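Local coordinates for protein alpha-L-arabinosidase (Xanthomonas axonopodis pv. citri, PDB 6D25) that probably hydrolyses alpha-L-arabinofuranosyl side chains of arabinoxylans, including those on internal doubly substituted units, as a trimeric GH51 arabinofuranosidase, at residues A[210-223]-A[247-260]. Sequence-based numbering, arbitrary orientation.
Sequences MRVEYAADVFRRYQ and HWTEVMMREASKFM
V212, A216 and F219 pack against W248, M252 and A256 where parts of two neighbouring outer helices of the (beta/alpha)8 barrel, 212-223 and 247-256, run side by side. These helices follow successive parallel strands, 196-199 and 235-238, so they point roughly the same way, 35° apart, their axes 9.0 Å apart at closest approach. Knobs-into-holes packing carries the interface. V212, compact and branched, fits among H247, W248, V251 and M252; chi1 of 63° sets CG2 opposite the backbone N, and this methyl stands over the W248 indole, 3.6 Å from the centroid of the five-membered ring. The indole N-H is spent on P239 O. In return, flexible M252 fills the hole between V212, A215, A216 and F219. Small A216 probably lets the helices come close, and M252 SD lies 3.7 Å from A216 CA. Farther along, the F219 ring turns its edge to A256 CB and F259 O.

Polar groups border this apolar core. R220 is long enough to cross E255 obliquely, guanidinium and carboxylate nearly coplanar in a long salt bridge (NH1 to OE1, 3.8 Å), and to bond through NE to N209 O of the second subunit; F259 CE2 lies over one guanidinium face. At the opposite end E213 OE2 accepts twice, from a water that also meets R254 NH2 and, at 2.9 Å, from H247 NE2, which approaches syn, 27° out of the carboxylate plane.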
loop_
_atom_site.group_PDB
_atom_site.type_symbol
_atom_site.label_atom_id
_atom_site.label_comp_id
_atom_site.label_asym_id
_atom_site.label_seq_id
_atom_site.Cartn_x
_atom_site.Cartn_y
_atom_site.Cartn_z
ATOM N N MET A 210 -2.433 -1.920 -12.105
ATOM C CA MET A 210 -3.565 -1.986 -11.190
ATOM C C MET A 210 -4.874 -2.225 -11.945
ATOM O O MET A 210 -5.127 -1.567 -12.960
ATOM C CB MET A 210 -3.674 -0.687 -10.401
ATOM C CG MET A 210 -2.456 -0.371 -9.563
ATOM S SD MET A 210 -2.789 1.087 -8.517
ATOM C CE MET A 210 -1.149 1.445 -7.882
ATOM N N ARG A 211 -5.715 -3.090 -11.425
ATOM C CA ARG A 211 -7.135 -3.078 -11.767
ATOM C C ARG A 211 -7.757 -1.764 -11.268
ATOM O O ARG A 211 -7.332 -1.233 -10.229
ATOM C CB ARG A 211 -7.928 -4.150 -11.023
ATOM C CG ARG A 211 -7.472 -5.577 -11.132
ATOM C CD ARG A 211 -8.392 -6.495 -10.321
ATOM N NE ARG A 211 -8.438 -6.266 -8.889
ATOM C CZ ARG A 211 -9.560 -6.157 -8.155
ATOM N NH1 ARG A 211 -10.764 -6.285 -8.686
ATOM N NH2 ARG A 211 -9.477 -5.882 -6.868
ATOM N N VAL A 212 -8.766 -1.268 -11.985
ATOM C CA VAL A 212 -9.362 0.016 -11.596
ATOM C C VAL A 212 -9.950 -0.066 -10.180
ATOM O O VAL A 212 -9.858 0.925 -9.469
ATOM C CB VAL A 212 -10.407 0.513 -12.602
ATOM C CG1 VAL A 212 -11.604 -0.407 -12.718
ATOM C CG2 VAL A 212 -10.808 1.934 -12.299
ATOM N N GLU A 213 -10.494 -1.195 -9.785
ATOM C CA GLU A 213 -11.095 -1.311 -8.439
ATOM C C GLU A 213 -10.031 -1.020 -7.360
ATOM O O GLU A 213 -10.308 -0.314 -6.346
ATOM C CB GLU A 213 -11.724 -2.678 -8.223
ATOM C CG GLU A 213 -12.941 -2.967 -9.101
ATOM C CD GLU A 213 -12.694 -3.366 -10.558
ATOM O OE1 GLU A 213 -11.511 -3.515 -10.986
ATOM O OE2 GLU A 213 -13.713 -3.496 -11.305
ATOM N N TYR A 214 -8.807 -1.450 -7.598
ATOM C CA TYR A 214 -7.691 -1.231 -6.676
ATOM C C TYR A 214 -7.177 0.199 -6.808
ATOM O O TYR A 214 -6.953 0.884 -5.804
ATOM C CB TYR A 214 -6.582 -2.271 -6.935
ATOM C CG TYR A 214 -5.376 -2.159 -6.042
ATOM C CD1 TYR A 214 -5.500 -2.172 -4.656
ATOM C CD2 TYR A 214 -4.115 -2.078 -6.570
ATOM C CE1 TYR A 214 -4.390 -2.053 -3.822
ATOM C CE2 TYR A 214 -2.988 -2.005 -5.763
ATOM C CZ TYR A 214 -3.123 -1.992 -4.376
ATOM O OH TYR A 214 -2.019 -1.950 -3.576
ATOM N N ALA A 215 -7.026 0.677 -8.028
ATOM C CA ALA A 215 -6.565 2.031 -8.274
ATOM C C ALA A 215 -7.499 3.063 -7.625
ATOM O O ALA A 215 -7.015 4.096 -7.192
ATOM C CB ALA A 215 -6.451 2.296 -9.758
ATOM N N ALA A 216 -8.807 2.804 -7.623
ATOM C CA ALA A 216 -9.747 3.768 -7.045
ATOM C C ALA A 216 -9.500 3.864 -5.527
ATOM O O ALA A 216 -9.485 4.982 -4.962
ATOM C CB ALA A 216 -11.172 3.363 -7.346
ATOM N N ASP A 217 -9.258 2.719 -4.875
ATOM C CA ASP A 217 -8.944 2.689 -3.430
ATOM C C ASP A 217 -7.636 3.416 -3.161
ATOM O O ASP A 217 -7.522 4.244 -2.227
ATOM C CB ASP A 217 -8.906 1.256 -2.899
ATOM C CG ASP A 217 -10.268 0.602 -2.781
ATOM O OD1 ASP A 217 -11.264 1.324 -2.505
ATOM O OD2 ASP A 217 -10.338 -0.642 -2.923
ATOM N N VAL A 218 -6.629 3.143 -3.983
ATOM C CA VAL A 218 -5.331 3.769 -3.812
ATOM C C VAL A 218 -5.431 5.298 -4.029
ATOM O O VAL A 218 -4.883 6.085 -3.253
ATOM C CB VAL A 218 -4.304 3.126 -4.759
ATOM C CG1 VAL A 218 -2.999 3.885 -4.774
ATOM C CG2 VAL A 218 -4.043 1.683 -4.370
ATOM N N PHE A 219 -6.121 5.715 -5.078
ATOM C CA PHE A 219 -6.324 7.138 -5.350
ATOM C C PHE A 219 -7.020 7.807 -4.150
ATOM O O PHE A 219 -6.559 8.847 -3.678
ATOM C CB PHE A 219 -7.122 7.379 -6.646
ATOM C CG PHE A 219 -7.554 8.817 -6.764
ATOM C CD1 PHE A 219 -6.645 9.824 -7.024
ATOM C CD2 PHE A 219 -8.857 9.170 -6.472
ATOM C CE1 PHE A 219 -7.039 11.155 -7.027
ATOM C CE2 PHE A 219 -9.264 10.501 -6.492
ATOM C CZ PHE A 219 -8.335 11.486 -6.735
ATOM N N ARG A 220 -8.127 7.239 -3.706
ATOM C CA ARG A 220 -8.861 7.818 -2.568
ATOM C C ARG A 220 -7.933 8.033 -1.358
ATOM O O ARG A 220 -8.008 9.074 -0.675
ATOM C CB ARG A 220 -10.054 6.930 -2.204
ATOM C CG ARG A 220 -11.212 7.083 -3.188
ATOM C CD ARG A 220 -12.281 6.063 -3.005
ATOM N NE ARG A 220 -12.885 6.099 -1.679
ATOM C CZ ARG A 220 -14.060 5.618 -1.376
ATOM N NH1 ARG A 220 -14.801 5.009 -2.325
ATOM N NH2 ARG A 220 -14.428 5.650 -0.088
ATOM N N ARG A 221 -7.084 7.043 -1.066
ATOM C CA ARG A 221 -6.169 7.110 0.055
ATOM C C ARG A 221 -5.098 8.167 -0.201
ATOM O O ARG A 221 -4.876 9.055 0.656
ATOM C CB ARG A 221 -5.505 5.761 0.299
ATOM C CG ARG A 221 -4.453 5.723 1.392
ATOM C CD ARG A 221 -3.946 4.315 1.518
ATOM N NE ARG A 221 -3.019 4.124 2.619
ATOM C CZ ARG A 221 -2.435 2.970 2.913
ATOM N NH1 ARG A 221 -2.577 1.903 2.109
ATOM N NH2 ARG A 221 -1.683 2.905 4.006
ATOM N N TYR A 222 -4.389 8.101 -1.322
ATOM C CA TYR A 222 -3.243 8.971 -1.511
ATOM C C TYR A 222 -3.679 10.447 -1.659
ATOM O O TYR A 222 -2.967 11.364 -1.175
ATOM C CB TYR A 222 -2.416 8.556 -2.728
ATOM C CG TYR A 222 -1.437 7.439 -2.483
ATOM C CD1 TYR A 222 -1.869 6.169 -2.146
ATOM C CD2 TYR A 222 -0.062 7.666 -2.505
ATOM C CE1 TYR A 222 -0.974 5.149 -1.886
ATOM C CE2 TYR A 222 0.842 6.661 -2.253
ATOM C CZ TYR A 222 0.388 5.392 -1.938
ATOM O OH TYR A 222 1.275 4.360 -1.676
ATOM N N GLN A 223 -4.825 10.694 -2.276
ATOM C CA GLN A 223 -5.269 12.078 -2.472
ATOM C C GLN A 223 -5.571 12.723 -1.110
ATOM O O GLN A 223 -5.420 13.934 -0.975
ATOM C CB GLN A 223 -6.463 12.214 -3.430
ATOM C CG GLN A 223 -7.777 11.673 -2.896
ATOM C CD GLN A 223 -8.495 12.591 -1.924
ATOM O OE1 GLN A 223 -8.422 13.808 -2.080
ATOM N NE2 GLN A 223 -9.185 12.011 -0.943
ATOM N N HIS A 247 -14.609 0.838 -18.722
ATOM C CA HIS A 247 -14.770 0.284 -17.391
ATOM C C HIS A 247 -13.934 1.090 -16.380
ATOM O O HIS A 247 -14.382 1.314 -15.254
ATOM C CB HIS A 247 -14.425 -1.205 -17.383
ATOM C CG HIS A 247 -14.549 -1.811 -16.023
ATOM N ND1 HIS A 247 -15.770 -1.993 -15.397
ATOM C CD2 HIS A 247 -13.602 -2.251 -15.155
ATOM C CE1 HIS A 247 -15.546 -2.613 -14.233
ATOM N NE2 HIS A 247 -14.230 -2.764 -14.051
ATOM N N TRP A 248 -12.760 1.520 -16.763
ATOM C CA TRP A 248 -11.915 2.304 -15.884
ATOM C C TRP A 248 -12.620 3.614 -15.488
ATOM O O TRP A 248 -12.725 3.956 -14.291
ATOM C CB TRP A 248 -10.578 2.594 -16.562
ATOM C CG TRP A 248 -9.589 3.227 -15.632
ATOM C CD1 TRP A 248 -9.588 4.504 -15.147
ATOM C CD2 TRP A 248 -8.524 2.540 -14.961
ATOM N NE1 TRP A 248 -8.553 4.660 -14.264
ATOM C CE2 TRP A 248 -7.896 3.476 -14.122
ATOM C CE3 TRP A 248 -8.052 1.227 -14.990
ATOM C CZ2 TRP A 248 -6.798 3.137 -13.327
ATOM C CZ3 TRP A 248 -6.979 0.887 -14.196
ATOM C CH2 TRP A 248 -6.357 1.840 -13.399
ATOM N N THR A 249 -13.140 4.335 -16.486
ATOM C CA THR A 249 -13.847 5.581 -16.192
ATOM C C THR A 249 -15.059 5.334 -15.285
ATOM O O THR A 249 -15.284 6.083 -14.367
ATOM C CB THR A 249 -14.322 6.236 -17.500
ATOM O OG1 THR A 249 -13.177 6.400 -18.321
ATOM C CG2 THR A 249 -14.983 7.577 -17.276
ATOM N N GLU A 250 -15.845 4.314 -15.592
ATOM C CA GLU A 250 -17.026 3.976 -14.833
ATOM C C GLU A 250 -16.657 3.791 -13.342
ATOM O O GLU A 250 -17.326 4.344 -12.454
ATOM C CB GLU A 250 -17.661 2.714 -15.416
ATOM C CG GLU A 250 -18.767 2.146 -14.580
ATOM C CD GLU A 250 -20.094 2.850 -14.733
ATOM O OE1 GLU A 250 -20.341 3.443 -15.796
ATOM O OE2 GLU A 250 -20.897 2.765 -13.770
ATOM N N VAL A 251 -15.638 2.974 -13.057
ATOM C CA VAL A 251 -15.330 2.675 -11.667
ATOM C C VAL A 251 -14.692 3.888 -11.002
ATOM O O VAL A 251 -15.036 4.184 -9.859
ATOM C CB VAL A 251 -14.452 1.413 -11.544
ATOM C CG1 VAL A 251 -13.988 1.198 -10.116
ATOM C CG2 VAL A 251 -15.219 0.206 -12.057
ATOM N N MET A 252 -13.753 4.559 -11.648
ATOM C CA MET A 252 -13.108 5.685 -10.985
ATOM C C MET A 252 -14.172 6.741 -10.639
ATOM O O MET A 252 -14.119 7.334 -9.547
ATOM C CB MET A 252 -12.042 6.375 -11.839
ATOM C CG MET A 252 -10.808 5.593 -12.012
ATOM S SD MET A 252 -9.839 5.270 -10.468
ATOM C CE MET A 252 -9.885 6.869 -9.703
ATOM N N MET A 253 -15.105 7.003 -11.555
ATOM C CA MET A 253 -16.115 8.031 -11.285
ATOM C C MET A 253 -17.099 7.534 -10.216
ATOM O O MET A 253 -17.424 8.282 -9.283
ATOM C CB MET A 253 -16.856 8.423 -12.585
ATOM C CG MET A 253 -16.003 9.167 -13.560
ATOM S SD MET A 253 -15.287 10.699 -12.944
ATOM C CE MET A 253 -16.765 11.712 -12.912
ATOM N N ARG A 254 -17.574 6.295 -10.348
ATOM C CA ARG A 254 -18.515 5.733 -9.384
ATOM C C ARG A 254 -17.897 5.794 -7.971
ATOM O O ARG A 254 -18.565 6.125 -7.008
ATOM C CB ARG A 254 -18.852 4.271 -9.686
ATOM C CG ARG A 254 -19.837 3.599 -8.742
ATOM C CD ARG A 254 -19.995 2.119 -9.164
ATOM N NE ARG A 254 -18.835 1.309 -8.757
ATOM C CZ ARG A 254 -18.328 0.274 -9.428
ATOM N NH1 ARG A 254 -18.870 -0.145 -10.562
ATOM N NH2 ARG A 254 -17.291 -0.382 -8.925
ATOM N N GLU A 255 -16.629 5.431 -7.851
ATOM C CA GLU A 255 -16.016 5.221 -6.560
ATOM C C GLU A 255 -15.376 6.500 -6.016
ATOM O O GLU A 255 -15.225 6.603 -4.798
ATOM C CB GLU A 255 -14.942 4.120 -6.572
ATOM C CG GLU A 255 -15.489 2.758 -6.854
ATOM C CD GLU A 255 -16.558 2.295 -5.851
ATOM O OE1 GLU A 255 -16.434 2.570 -4.680
ATOM O OE2 GLU A 255 -17.487 1.619 -6.261
ATOM N N ALA A 256 -14.971 7.438 -6.849
ATOM C CA ALA A 256 -14.072 8.502 -6.367
ATOM C C ALA A 256 -14.394 9.898 -6.930
ATOM O O ALA A 256 -13.578 10.821 -6.680
ATOM C CB ALA A 256 -12.630 8.140 -6.680
ATOM N N SER A 257 -15.489 10.095 -7.670
ATOM C CA SER A 257 -15.711 11.397 -8.314
ATOM C C SER A 257 -15.706 12.555 -7.307
ATOM O O SER A 257 -15.297 13.684 -7.669
ATOM C CB SER A 257 -16.996 11.429 -9.135
ATOM O OG SER A 257 -18.117 11.233 -8.294
ATOM N N LYS A 258 -16.124 12.327 -6.069
ATOM C CA LYS A 258 -16.179 13.432 -5.076
ATOM C C LYS A 258 -14.779 13.849 -4.620
ATOM O O LYS A 258 -14.679 14.881 -4.011
ATOM C CB LYS A 258 -17.029 13.047 -3.876
ATOM C CG LYS A 258 -18.502 13.032 -4.308
ATOM C CD LYS A 258 -19.474 12.496 -3.317
ATOM C CE LYS A 258 -20.751 12.044 -4.006
ATOM N NZ LYS A 258 -21.728 11.548 -3.010
ATOM N N PHE A 259 -13.736 13.077 -4.930
ATOM C CA PHE A 259 -12.403 13.392 -4.427
ATOM C C PHE A 259 -11.463 13.899 -5.517
ATOM O O PHE A 259 -10.254 13.985 -5.262
ATOM C CB PHE A 259 -11.785 12.166 -3.759
ATOM C CG PHE A 259 -12.581 11.675 -2.592
ATOM C CD1 PHE A 259 -12.638 12.435 -1.423
ATOM C CD2 PHE A 259 -13.338 10.528 -2.686
ATOM C CE1 PHE A 259 -13.412 12.010 -0.349
ATOM C CE2 PHE A 259 -14.076 10.084 -1.598
ATOM C CZ PHE A 259 -14.136 10.838 -0.440
ATOM N N MET A 260 -11.970 14.191 -6.724
ATOM C CA MET A 260 -11.095 14.604 -7.794
ATOM C C MET A 260 -11.608 15.919 -8.389
ATOM O O MET A 260 -12.784 16.189 -8.365
ATOM C CB MET A 260 -11.016 13.522 -8.878
ATOM C CG MET A 260 -12.361 13.091 -9.411
ATOM S SD MET A 260 -12.270 11.888 -10.748
ATOM C CE MET A 260 -12.186 10.333 -9.852
HETATM O O HOH W 1 -16.175 -3.116 -10.303
HETATM O O HOH W 2 -10.329 15.876 -3.074
#